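Local coordinates for BRO1 protein (PDB 1ZB1) that recruits the deubiquitinase Doa4 to endosomes and helps sort cargo into multivesicular bodies, and whose Bro1 domain, the part modelled here, may bind Snf7, at residues K14-E19 and S169-L174; Y261-H266 and D336-L341; L182-H187 and F222-D227. One frame throughout, in Å; residues are numbered along the deposited sequence.

Interaction 1: K14-E19 and S169-L174; sequences KLKDTE and SPSVDL
K16 leaves the backbone with CG anti to its carbonyl carbon, then bends at both of its last torsions (chi3 62°, chi4 52°), which curls the ammonium back onto the loop 169-174. There NZ forms a salt bridge to D173 OD1 at 2.9 Å, using the anti lone pair of that oxygen, and donates a second hydrogen bond to S171 OG at 3.2 Å. The two acceptors are tied together: D173 N donates to S171 OG, an ST turn that opens the short 3-10 turn at 172-173. A second ST turn, S171 N to S169 OG, precedes it. In the Bro1 domain this loop joins helix 146-165 to helix 176-198, and K16 reaches it in a buried contact from the N-terminal segment before helix 23-34, which backbone bonds of D17 with Y100 and E19 with T98 place beside strand 97-100. Y100 O takes a further bond from NZ, D101 binds S171 OG, A102 N reaches D173 OD1, and Y239 holds OD2, so the carboxylate is gripped at both oxygens. The K16 chain also makes an apolar contact, its CE lying 4.0 Å from L174 CD2.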
ATOM      1  N   LYS A  14       4.841  -7.516   5.260  1.00 19.77           N
ATOM      2  CA  LYS A  14       4.731  -8.617   6.215  1.00 19.76           C
ATOM      3  C   LYS A  14       3.517  -8.552   7.120  1.00 18.23           C
ATOM      4  O   LYS A  14       3.113  -7.473   7.556  1.00 16.59           O
ATOM      5  CB  LYS A  14       5.993  -8.673   7.082  1.00 21.85           C
ATOM      6  CG  LYS A  14       7.269  -8.911   6.287  1.00 28.01           C
ATOM      7  CD  LYS A  14       7.227 -10.268   5.607  1.00 32.69           C
ATOM      8  CE  LYS A  14       8.510 -10.551   4.844  1.00 37.41           C
ATOM      9  NZ  LYS A  14       8.468 -11.872   4.157  1.00 40.04           N
ATOM     10  N   LEU A  15       2.947  -9.720   7.404  1.00 16.46           N
ATOM     11  CA  LEU A  15       1.784  -9.834   8.285  1.00 17.30           C
ATOM     12  C   LEU A  15       2.243  -9.844   9.741  1.00 17.34           C
ATOM     13  O   LEU A  15       3.407 -10.145  10.035  1.00 17.91           O
ATOM     14  CB  LEU A  15       1.042 -11.152   8.030  1.00 16.97           C
ATOM     15  CG  LEU A  15       0.324 -11.381   6.705  1.00 17.43           C
ATOM     16  CD1 LEU A  15      -0.156 -12.857   6.615  1.00 17.30           C
ATOM     17  CD2 LEU A  15      -0.859 -10.416   6.615  1.00 13.96           C
ATOM     18  N   LYS A  16       1.332  -9.506  10.650  1.00 16.36           N
ATOM     19  CA  LYS A  16       1.640  -9.560  12.074  1.00 16.34           C
ATOM     20  C   LYS A  16       1.076 -10.890  12.580  1.00 17.46           C
ATOM     21  O   LYS A  16      -0.071 -11.223  12.292  1.00 18.17           O
ATOM     22  CB  LYS A  16       0.971  -8.399  12.827  1.00 17.70           C
ATOM     23  CG  LYS A  16       1.502  -7.002  12.448  1.00 13.31           C
ATOM     24  CD  LYS A  16       0.651  -5.891  13.074  1.00 15.46           C
ATOM     25  CE  LYS A  16       0.683  -5.932  14.600  1.00 15.04           C
ATOM     26  NZ  LYS A  16       2.088  -5.967  15.122  1.00 14.90           N
ATOM     27  N   ASP A  17       1.878 -11.660  13.310  1.00 16.74           N
ATOM     28  CA  ASP A  17       1.403 -12.933  13.837  1.00 18.63           C
ATOM     29  C   ASP A  17       0.658 -12.684  15.149  1.00 18.90           C
ATOM     30  O   ASP A  17       0.812 -11.633  15.765  1.00 19.21           O
ATOM     31  CB  ASP A  17       2.569 -13.900  14.088  1.00 22.87           C
ATOM     32  CG  ASP A  17       3.291 -14.293  12.811  1.00 26.88           C
ATOM     33  OD1 ASP A  17       2.647 -14.304  11.742  1.00 30.45           O
ATOM     34  OD2 ASP A  17       4.500 -14.604  12.872  1.00 31.21           O
ATOM     35  N   THR A  18      -0.155 -13.651  15.563  1.00 16.91           N
ATOM     36  CA  THR A  18      -0.916 -13.540  16.805  1.00 17.78           C
ATOM     37  C   THR A  18      -0.994 -14.899  17.480  1.00 18.23           C
ATOM     38  O   THR A  18      -0.859 -15.935  16.829  1.00 20.01           O
ATOM     39  CB  THR A  18      -2.361 -13.056  16.550  1.00 15.40           C
ATOM     40  OG1 THR A  18      -3.042 -12.891  17.800  1.00 16.84           O
ATOM     41  CG2 THR A  18      -3.139 -14.090  15.706  1.00 16.73           C
ATOM     42  N   GLU A  19      -1.216 -14.903  18.786  1.00 17.88           N
ATOM     43  CA  GLU A  19      -1.334 -16.163  19.500  1.00 18.53           C
ATOM     44  C   GLU A  19      -2.779 -16.636  19.455  1.00 18.14           C
ATOM     45  O   GLU A  19      -3.704 -15.825  19.407  1.00 14.30           O
ATOM     46  CB  GLU A  19      -0.882 -16.008  20.957  1.00 24.42           C
ATOM     47  CG  GLU A  19       0.614 -15.766  21.080  1.00 30.47           C
ATOM     48  CD  GLU A  19       1.130 -15.918  22.492  1.00 35.76           C
ATOM     49  OE1 GLU A  19       2.370 -15.918  22.658  1.00 39.20           O
ATOM     50  OE2 GLU A  19       0.305 -16.034  23.429  1.00 37.24           O
ATOM     51  N   SER A 169      -0.544   3.104  19.806  1.00 25.88           N
ATOM     52  CA  SER A 169      -0.356   1.660  19.780  1.00 22.76           C
ATOM     53  C   SER A 169       0.966   1.248  20.404  1.00 18.72           C
ATOM     54  O   SER A 169       1.967   1.956  20.287  1.00 18.40           O
ATOM     55  CB  SER A 169      -0.394   1.143  18.335  1.00 21.92           C
ATOM     56  OG  SER A 169      -0.141  -0.253  18.286  1.00 20.86           O
ATOM     57  N   PRO A 170       0.988   0.092  21.087  1.00 17.21           N
ATOM     58  CA  PRO A 170       2.237  -0.368  21.700  1.00 16.41           C
ATOM     59  C   PRO A 170       3.177  -0.944  20.629  1.00 19.65           C
ATOM     60  O   PRO A 170       4.373  -1.104  20.865  1.00 21.48           O
ATOM     61  CB  PRO A 170       1.764  -1.434  22.681  1.00 16.80           C
ATOM     62  CG  PRO A 170       0.560  -2.023  21.974  1.00 16.52           C
ATOM     63  CD  PRO A 170      -0.141  -0.777  21.466  1.00 15.77           C
ATOM     64  N   SER A 171       2.630  -1.250  19.451  1.00 18.75           N
ATOM     65  CA  SER A 171       3.428  -1.820  18.362  1.00 17.14           C
ATOM     66  C   SER A 171       3.985  -0.796  17.379  1.00 18.22           C
ATOM     67  O   SER A 171       3.278   0.120  16.944  1.00 17.64           O
ATOM     68  CB  SER A 171       2.599  -2.842  17.566  1.00 17.31           C
ATOM     69  OG  SER A 171       3.338  -3.289  16.438  1.00 16.64           O
ATOM     70  N   VAL A 172       5.248  -0.979  17.009  1.00 19.86           N
ATOM     71  CA  VAL A 172       5.917  -0.092  16.065  1.00 21.23           C
ATOM     72  C   VAL A 172       5.210  -0.084  14.709  1.00 20.04           C
ATOM     73  O   VAL A 172       5.221   0.924  13.997  1.00 18.69           O
ATOM     74  CB  VAL A 172       7.404  -0.506  15.870  1.00 25.21           C
ATOM     75  CG1 VAL A 172       7.502  -1.945  15.387  1.00 26.98           C
ATOM     76  CG2 VAL A 172       8.081   0.429  14.876  1.00 32.24           C
ATOM     77  N   ASP A 173       4.591  -1.210  14.358  1.00 19.79           N
ATOM     78  CA  ASP A 173       3.876  -1.336  13.089  1.00 18.98           C
ATOM     79  C   ASP A 173       2.714  -0.360  12.981  1.00 20.91           C
ATOM     80  O   ASP A 173       2.361   0.072  11.884  1.00 19.82           O
ATOM     81  CB  ASP A 173       3.293  -2.748  12.933  1.00 17.26           C
ATOM     82  CG  ASP A 173       4.353  -3.815  12.840  1.00 16.64           C
ATOM     83  OD1 ASP A 173       4.189  -4.874  13.493  1.00 19.98           O
ATOM     84  OD2 ASP A 173       5.343  -3.600  12.109  1.00 18.24           O
ATOM     85  N   LEU A 174       2.103  -0.033  14.116  1.00 19.30           N
ATOM     86  CA  LEU A 174       0.947   0.851  14.099  1.00 19.72           C
ATOM     87  C   LEU A 174       1.231   2.300  14.452  1.00 20.08           C
ATOM     88  O   LEU A 174       0.307   3.073  14.718  1.00 21.72           O
ATOM     89  CB  LEU A 174      -0.160   0.287  15.003  1.00 19.63           C
ATOM     90  CG  LEU A 174      -0.940  -0.912  14.431  1.00 23.36           C
ATOM     91  CD1 LEU A 174      -1.697  -0.497  13.157  1.00 21.03           C
ATOM     92  CD2 LEU A 174       0.023  -2.041  14.121  1.00 26.71           C
TER

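Interaction 2: Y261-H266 and D336-L341; sequences YYHGLH and DSIKAL
H263 reaches from helix 242-269 to the loop 336-341, and its atoms meet two neighbouring residues in turn. At its root, CB lies 3.9 Å from I338 CD1, the methyl end of the isoleucine's longer branch. One bond further out, H263 CG sits 4.0 Å from I338 CG1, and this methylene lies over one face of the imidazole, offset toward the rim of the ring. The side chain is turned with CG anti to the backbone N (chi1 180°), which carries the ring off the helix toward the side chains of S337 and I338. At the far end CE1 and NE2 approach S337 OG obliquely, NE2 at 4.1 Å, too far to count as more than van der Waals proximity. The contact is thus a CB and a ring face against an aliphatic branch, with a hydroxyl by the ring's outer atoms.

I338 is buried, and its longer branch runs straight out (chi2 178°), which brings CD1 up beside the root of the histidine while CG1 stays under the ring. Other helices close the site: F279 of helix 275-290 meets the H263 ring edge-to-face and also touches S337, and S212 of helix 208-230 touches both H263 and I338. The loop thus touches three helices here. With I338 against the H263 ring as one of its contacts, it is an irregular connection, running from helix 303-322 to helix 349-371, laid against the helices of the TPR-like Bro1 domain.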
ATOM      1  N   TYR A 261      10.958  12.527 -21.070  1.00 29.38           N
ATOM      2  CA  TYR A 261      11.073  11.887 -22.373  1.00 30.26           C
ATOM      3  C   TYR A 261       9.778  12.036 -23.170  1.00 31.96           C
ATOM      4  O   TYR A 261       9.781  12.538 -24.297  1.00 31.24           O
ATOM      5  CB  TYR A 261      11.410  10.404 -22.196  1.00 28.81           C
ATOM      6  CG  TYR A 261      11.264   9.555 -23.449  1.00 29.52           C
ATOM      7  CD1 TYR A 261      11.978   9.852 -24.614  1.00 28.98           C
ATOM      8  CD2 TYR A 261      10.426   8.444 -23.462  1.00 28.31           C
ATOM      9  CE1 TYR A 261      11.858   9.060 -25.753  1.00 27.89           C
ATOM     10  CE2 TYR A 261      10.299   7.648 -24.591  1.00 28.54           C
ATOM     11  CZ  TYR A 261      11.018   7.960 -25.734  1.00 29.88           C
ATOM     12  OH  TYR A 261      10.890   7.169 -26.849  1.00 28.52           O
ATOM     13  N   TYR A 262       8.665  11.609 -22.582  1.00 31.85           N
ATOM     14  CA  TYR A 262       7.393  11.695 -23.284  1.00 32.20           C
ATOM     15  C   TYR A 262       6.960  13.126 -23.584  1.00 32.84           C
ATOM     16  O   TYR A 262       6.358  13.380 -24.624  1.00 34.12           O
ATOM     17  CB  TYR A 262       6.317  10.928 -22.517  1.00 29.46           C
ATOM     18  CG  TYR A 262       6.389   9.448 -22.801  1.00 29.38           C
ATOM     19  CD1 TYR A 262       5.896   8.927 -23.997  1.00 28.09           C
ATOM     20  CD2 TYR A 262       7.013   8.574 -21.910  1.00 26.91           C
ATOM     21  CE1 TYR A 262       6.023   7.578 -24.301  1.00 28.29           C
ATOM     22  CE2 TYR A 262       7.147   7.226 -22.204  1.00 24.78           C
ATOM     23  CZ  TYR A 262       6.652   6.734 -23.400  1.00 27.57           C
ATOM     24  OH  TYR A 262       6.787   5.403 -23.698  1.00 28.36           O
ATOM     25  N   HIS A 263       7.276  14.064 -22.698  1.00 33.08           N
ATOM     26  CA  HIS A 263       6.916  15.452 -22.949  1.00 35.77           C
ATOM     27  C   HIS A 263       7.743  15.941 -24.141  1.00 36.28           C
ATOM     28  O   HIS A 263       7.307  16.804 -24.909  1.00 36.46           O
ATOM     29  CB  HIS A 263       7.194  16.320 -21.720  1.00 36.68           C
ATOM     30  CG  HIS A 263       6.850  17.764 -21.913  1.00 39.50           C
ATOM     31  ND1 HIS A 263       7.804  18.734 -22.139  1.00 41.06           N
ATOM     32  CD2 HIS A 263       5.655  18.400 -21.941  1.00 40.46           C
ATOM     33  CE1 HIS A 263       7.211  19.904 -22.297  1.00 41.45           C
ATOM     34  NE2 HIS A 263       5.906  19.729 -22.182  1.00 41.07           N
ATOM     35  N   GLY A 264       8.936  15.373 -24.287  1.00 35.58           N
ATOM     36  CA  GLY A 264       9.807  15.741 -25.390  1.00 34.54           C
ATOM     37  C   GLY A 264       9.238  15.230 -26.699  1.00 34.49           C
ATOM     38  O   GLY A 264       9.241  15.945 -27.700  1.00 33.34           O
ATOM     39  N   LEU A 265       8.751  13.991 -26.698  1.00 34.58           N
ATOM     40  CA  LEU A 265       8.165  13.409 -27.898  1.00 36.44           C
ATOM     41  C   LEU A 265       6.954  14.237 -28.326  1.00 38.31           C
ATOM     42  O   LEU A 265       6.604  14.287 -29.505  1.00 37.92           O
ATOM     43  CB  LEU A 265       7.742  11.961 -27.646  1.00 35.58           C
ATOM     44  CG  LEU A 265       8.868  10.951 -27.406  1.00 37.01           C
ATOM     45  CD1 LEU A 265       8.278   9.562 -27.245  1.00 35.73           C
ATOM     46  CD2 LEU A 265       9.846  10.974 -28.575  1.00 35.44           C
ATOM     47  N   HIS A 266       6.321  14.888 -27.356  1.00 40.17           N
ATOM     48  CA  HIS A 266       5.166  15.731 -27.627  1.00 41.05           C
ATOM     49  C   HIS A 266       5.634  17.037 -28.265  1.00 42.60           C
ATOM     50  O   HIS A 266       5.048  17.508 -29.241  1.00 42.09           O
ATOM     51  CB  HIS A 266       4.405  16.015 -26.329  1.00 41.05           C
ATOM     52  CG  HIS A 266       3.506  17.208 -26.405  1.00 39.42           C
ATOM     53  ND1 HIS A 266       3.809  18.406 -25.792  1.00 40.22           N
ATOM     54  CD2 HIS A 266       2.334  17.403 -27.055  1.00 39.29           C
ATOM     55  CE1 HIS A 266       2.863  19.287 -26.064  1.00 40.17           C
ATOM     56  NE2 HIS A 266       1.958  18.705 -26.831  1.00 38.83           N
ATOM     57  N   ASP A 336       8.152  22.450 -13.787  1.00 75.01           N
ATOM     58  CA  ASP A 336       6.721  22.518 -13.515  1.00 73.48           C
ATOM     59  C   ASP A 336       5.922  22.714 -14.796  1.00 71.48           C
ATOM     60  O   ASP A 336       4.738  23.049 -14.759  1.00 71.54           O
ATOM     61  CB  ASP A 336       6.419  23.648 -12.526  1.00 74.87           C
ATOM     62  CG  ASP A 336       6.929  23.347 -11.128  1.00 76.18           C
ATOM     63  OD1 ASP A 336       6.755  24.197 -10.229  1.00 76.66           O
ATOM     64  OD2 ASP A 336       7.504  22.256 -10.928  1.00 77.07           O
ATOM     65  N   SER A 337       6.583  22.505 -15.929  1.00 68.81           N
ATOM     66  CA  SER A 337       5.935  22.629 -17.227  1.00 65.27           C
ATOM     67  C   SER A 337       5.078  21.382 -17.417  1.00 62.98           C
ATOM     68  O   SER A 337       4.089  21.396 -18.151  1.00 62.73           O
ATOM     69  CB  SER A 337       6.984  22.720 -18.339  1.00 64.94           C
ATOM     70  OG  SER A 337       6.378  22.835 -19.612  1.00 63.78           O
ATOM     71  N   ILE A 338       5.473  20.303 -16.746  1.00 59.85           N
ATOM     72  CA  ILE A 338       4.745  19.040 -16.807  1.00 56.64           C
ATOM     73  C   ILE A 338       3.825  18.982 -15.596  1.00 54.03           C
ATOM     74  O   ILE A 338       4.289  18.962 -14.458  1.00 52.66           O
ATOM     75  CB  ILE A 338       5.699  17.830 -16.761  1.00 56.86           C
ATOM     76  CG1 ILE A 338       6.730  17.936 -17.887  1.00 57.06           C
ATOM     77  CG2 ILE A 338       4.902  16.540 -16.900  1.00 56.52           C
ATOM     78  CD1 ILE A 338       7.751  16.813 -17.897  1.00 56.81           C
ATOM     79  N   LYS A 339       2.523  18.951 -15.851  1.00 52.00           N
ATOM     80  CA  LYS A 339       1.521  18.920 -14.789  1.00 49.99           C
ATOM     81  C   LYS A 339       1.094  17.496 -14.427  1.00 47.26           C
ATOM     82  O   LYS A 339       0.381  16.832 -15.181  1.00 46.88           O
ATOM     83  CB  LYS A 339       0.315  19.746 -15.228  1.00 51.68           C
ATOM     84  CG  LYS A 339       0.703  21.138 -15.707  1.00 53.66           C
ATOM     85  CD  LYS A 339      -0.405  21.787 -16.515  1.00 55.73           C
ATOM     86  CE  LYS A 339       0.068  23.093 -17.137  1.00 56.51           C
ATOM     87  NZ  LYS A 339      -0.963  23.694 -18.031  1.00 56.48           N
ATOM     88  N   ALA A 340       1.533  17.043 -13.258  1.00 43.53           N
ATOM     89  CA  ALA A 340       1.237  15.698 -12.768  1.00 40.20           C
ATOM     90  C   ALA A 340      -0.249  15.347 -12.717  1.00 37.96           C
ATOM     91  O   ALA A 340      -1.091  16.190 -12.405  1.00 37.12           O
ATOM     92  CB  ALA A 340       1.858  15.508 -11.386  1.00 40.04           C
ATOM     93  N   LEU A 341      -0.557  14.090 -13.025  1.00 34.70           N
ATOM     94  CA  LEU A 341      -1.929  13.597 -13.003  1.00 33.28           C
ATOM     95  C   LEU A 341      -2.025  12.326 -12.148  1.00 31.61           C
ATOM     96  O   LEU A 341      -1.558  11.262 -12.555  1.00 30.23           O
ATOM     97  CB  LEU A 341      -2.410  13.294 -14.424  1.00 31.94           C
ATOM     98  CG  LEU A 341      -3.846  12.769 -14.540  1.00 33.45           C
ATOM     99  CD1 LEU A 341      -4.812  13.837 -14.070  1.00 31.43           C
ATOM    100  CD2 LEU A 341      -4.150  12.371 -15.977  1.00 32.95           C
TER

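Interaction 3: L182-H187 and F222-D227; sequences LANICH and FQKCHD
C225 and I185 form the tight side of this helix pair: CD1 of the isoleucine touches C225 SG at 3.4 Å. The sulfur also lies 3.6 Å from N184 O and close to N184 CB, so it rests against backbone as well as side chain of helix 176-198. I185 CB does not point straight at the partner helix; the bend at chi2 (-69°) is what turns CD1 inward. Around this apolar centre, V248 of helix 242-269 and F181 pack on C225, and the loop residue F11 packs on I185.

The other side is looser and wet. K224, an exposed residue with an extended chain beyond CG, crosses N184 at about a right angle, and its CD comes no nearer than 4.0 Å to N184 OD1. Two waters link the polar groups here. One accepts from N184 ND2 at 2.8 Å and donates weakly to K224 O. The other donates to N184 OD1, accepts from K224 NZ at 3.2 Å, and lies 2.8 Å from H187 ND1. Both ends of the asparagine amide are thereby held through water, which should steady its rotation. H187 is anchored at its other nitrogen by D342 and stacks on F156.

The axes of segments 182-187 and 222-227 approach to 8.8 Å with 151° between their directions, a roughly antiparallel pair of helices consecutive in the chain, as in the helical hairpins of the TPR-like Bro1 domain.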
ATOM      1  N   LEU A 182       3.518   3.248   4.742  1.00 17.40           N
ATOM      2  CA  LEU A 182       2.960   2.102   4.031  1.00 19.52           C
ATOM      3  C   LEU A 182       1.855   2.539   3.056  1.00 19.80           C
ATOM      4  O   LEU A 182       1.750   2.011   1.940  1.00 19.55           O
ATOM      5  CB  LEU A 182       2.428   1.078   5.041  1.00 19.90           C
ATOM      6  CG  LEU A 182       3.281  -0.166   5.340  1.00 26.19           C
ATOM      7  CD1 LEU A 182       4.729   0.053   4.963  1.00 24.06           C
ATOM      8  CD2 LEU A 182       3.135  -0.545   6.808  1.00 24.07           C
ATOM      9  N   ALA A 183       1.035   3.499   3.472  1.00 19.34           N
ATOM     10  CA  ALA A 183      -0.037   4.000   2.607  1.00 20.09           C
ATOM     11  C   ALA A 183       0.560   4.669   1.364  1.00 19.92           C
ATOM     12  O   ALA A 183       0.071   4.477   0.250  1.00 18.69           O
ATOM     13  CB  ALA A 183      -0.904   5.001   3.367  1.00 19.69           C
ATOM     14  N   ASN A 184       1.617   5.453   1.564  1.00 18.67           N
ATOM     15  CA  ASN A 184       2.278   6.147   0.461  1.00 21.18           C
ATOM     16  C   ASN A 184       2.944   5.175  -0.511  1.00 20.64           C
ATOM     17  O   ASN A 184       3.038   5.450  -1.707  1.00 20.93           O
ATOM     18  CB  ASN A 184       3.306   7.154   1.003  1.00 22.13           C
ATOM     19  CG  ASN A 184       2.645   8.379   1.623  1.00 24.20           C
ATOM     20  OD1 ASN A 184       1.529   8.740   1.255  1.00 24.08           O
ATOM     21  ND2 ASN A 184       3.335   9.031   2.549  1.00 23.20           N
ATOM     22  N   ILE A 185       3.403   4.038   0.004  1.00 21.97           N
ATOM     23  CA  ILE A 185       4.023   3.018  -0.842  1.00 21.03           C
ATOM     24  C   ILE A 185       2.948   2.411  -1.752  1.00 19.65           C
ATOM     25  O   ILE A 185       3.155   2.242  -2.954  1.00 19.39           O
ATOM     26  CB  ILE A 185       4.652   1.881   0.015  1.00 21.20           C
ATOM     27  CG1 ILE A 185       5.920   2.383   0.723  1.00 22.02           C
ATOM     28  CG2 ILE A 185       4.965   0.669  -0.859  1.00 20.99           C
ATOM     29  CD1 ILE A 185       7.083   2.653  -0.211  1.00 24.63           C
ATOM     30  N   CYS A 186       1.795   2.092  -1.169  1.00 19.00           N
ATOM     31  CA  CYS A 186       0.692   1.499  -1.920  1.00 18.52           C
ATOM     32  C   CYS A 186       0.126   2.450  -2.975  1.00 19.01           C
ATOM     33  O   CYS A 186      -0.193   2.028  -4.094  1.00 18.27           O
ATOM     34  CB  CYS A 186      -0.421   1.044  -0.970  1.00 17.63           C
ATOM     35  SG  CYS A 186       0.065  -0.300   0.157  1.00 20.15           S
ATOM     36  N   HIS A 187       0.002   3.726  -2.626  1.00 17.15           N
ATOM     37  CA  HIS A 187      -0.504   4.715  -3.571  1.00 19.42           C
ATOM     38  C   HIS A 187       0.480   4.837  -4.745  1.00 19.19           C
ATOM     39  O   HIS A 187       0.082   4.807  -5.917  1.00 20.71           O
ATOM     40  CB  HIS A 187      -0.669   6.073  -2.877  1.00 20.41           C
ATOM     41  CG  HIS A 187      -1.330   7.114  -3.727  1.00 21.39           C
ATOM     42  ND1 HIS A 187      -1.536   8.406  -3.294  1.00 21.56           N
ATOM     43  CD2 HIS A 187      -1.826   7.055  -4.987  1.00 22.56           C
ATOM     44  CE1 HIS A 187      -2.128   9.100  -4.250  1.00 22.73           C
ATOM     45  NE2 HIS A 187      -2.314   8.304  -5.288  1.00 24.31           N
ATOM     46  N   PHE A 222       6.572   8.603  -5.268  1.00 27.26           N
ATOM     47  CA  PHE A 222       7.729   7.930  -4.690  1.00 27.29           C
ATOM     48  C   PHE A 222       8.607   8.946  -3.953  1.00 28.10           C
ATOM     49  O   PHE A 222       9.351   8.589  -3.044  1.00 28.61           O
ATOM     50  CB  PHE A 222       8.512   7.181  -5.775  1.00 25.78           C
ATOM     51  CG  PHE A 222       7.929   5.832  -6.104  1.00 25.06           C
ATOM     52  CD1 PHE A 222       7.994   4.788  -5.178  1.00 24.65           C
ATOM     53  CD2 PHE A 222       7.283   5.610  -7.319  1.00 24.00           C
ATOM     54  CE1 PHE A 222       7.422   3.541  -5.457  1.00 24.37           C
ATOM     55  CE2 PHE A 222       6.708   4.371  -7.610  1.00 20.95           C
ATOM     56  CZ  PHE A 222       6.778   3.333  -6.676  1.00 21.75           C
ATOM     57  N   GLN A 223       8.490  10.215  -4.338  1.00 28.85           N
ATOM     58  CA  GLN A 223       9.239  11.298  -3.697  1.00 30.49           C
ATOM     59  C   GLN A 223       8.817  11.376  -2.221  1.00 29.44           C
ATOM     60  O   GLN A 223       9.626  11.679  -1.347  1.00 30.06           O
ATOM     61  CB  GLN A 223       8.931  12.625  -4.405  1.00 31.90           C
ATOM     62  CG  GLN A 223       9.655  13.852  -3.862  1.00 34.90           C
ATOM     63  CD  GLN A 223      11.158  13.775  -4.031  1.00 39.52           C
ATOM     64  OE1 GLN A 223      11.860  13.199  -3.199  1.00 42.41           O
ATOM     65  NE2 GLN A 223      11.660  14.346  -5.121  1.00 38.76           N
ATOM     66  N   LYS A 224       7.543  11.099  -1.955  1.00 30.68           N
ATOM     67  CA  LYS A 224       7.010  11.121  -0.590  1.00 29.75           C
ATOM     68  C   LYS A 224       7.663  10.051   0.280  1.00 28.40           C
ATOM     69  O   LYS A 224       7.999  10.303   1.438  1.00 28.72           O
ATOM     70  CB  LYS A 224       5.500  10.879  -0.590  1.00 31.21           C
ATOM     71  CG  LYS A 224       4.640  12.004  -1.131  1.00 33.10           C
ATOM     72  CD  LYS A 224       3.167  11.614  -0.986  1.00 34.19           C
ATOM     73  CE  LYS A 224       2.220  12.684  -1.515  1.00 35.16           C
ATOM     74  NZ  LYS A 224       0.800  12.214  -1.434  1.00 35.89           N
ATOM     75  N   CYS A 225       7.812   8.852  -0.279  1.00 26.24           N
ATOM     76  CA  CYS A 225       8.421   7.729   0.427  1.00 28.18           C
ATOM     77  C   CYS A 225       9.906   8.012   0.631  1.00 29.04           C
ATOM     78  O   CYS A 225      10.473   7.727   1.689  1.00 28.66           O
ATOM     79  CB  CYS A 225       8.249   6.437  -0.384  1.00 28.57           C
ATOM     80  SG  CYS A 225       6.521   5.986  -0.761  1.00 27.68           S
ATOM     81  N   HIS A 226      10.526   8.567  -0.404  1.00 28.73           N
ATOM     82  CA  HIS A 226      11.935   8.925  -0.365  1.00 28.54           C
ATOM     83  C   HIS A 226      12.168   9.888   0.797  1.00 29.26           C
ATOM     84  O   HIS A 226      13.047   9.668   1.626  1.00 29.34           O
ATOM     85  CB  HIS A 226      12.334   9.608  -1.680  1.00 27.66           C
ATOM     86  CG  HIS A 226      13.731  10.145  -1.684  1.00 27.97           C
ATOM     87  ND1 HIS A 226      14.821   9.387  -2.049  1.00 28.01           N
ATOM     88  CD2 HIS A 226      14.217  11.361  -1.337  1.00 29.15           C
ATOM     89  CE1 HIS A 226      15.920  10.111  -1.930  1.00 31.69           C
ATOM     90  NE2 HIS A 226      15.580  11.314  -1.499  1.00 29.98           N
ATOM     91  N   ASP A 227      11.374  10.956   0.843  1.00 31.85           N
ATOM     92  CA  ASP A 227      11.497  11.969   1.890  1.00 35.16           C
ATOM     93  C   ASP A 227      11.359  11.407   3.299  1.00 35.99           C
ATOM     94  O   ASP A 227      12.035  11.863   4.220  1.00 35.83           O
ATOM     95  CB  ASP A 227      10.467  13.090   1.688  1.00 36.26           C
ATOM     96  CG  ASP A 227      10.797  13.986   0.503  1.00 36.86           C
ATOM     97  OD1 ASP A 227      11.921  13.884  -0.038  1.00 35.95           O
ATOM     98  OD2 ASP A 227       9.932  14.803   0.118  1.00 36.94           O
TER
HETATM   99  O   HOH W   1       5.933   8.427   3.318  1.00 31.74           O
HETATM  100  O   HOH W   2       0.469   8.983  -1.455  1.00 38.38           O

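All three contacts belong to the one elongated Bro1 domain and follow the order 1, 3, 2 along the chain. Interaction 3 lies nearest the middle, its centre about 9 Å from that of the chain; interactions 1 and 2 sit on opposite sides of that centre, with their own centres about 42 Å apart. Interaction 3 is about 20 Å from the first and about 22 Å from the second, centre to centre. The loop of interaction 1 leads directly into helix 176-198 of interaction 3, whose partner, helix 208-230, is followed by helix 242-269 of interaction 2. The run from loop 169-174 to helix 242-269 thus meets segment 14-19 at one end and loop 336-341 at the other.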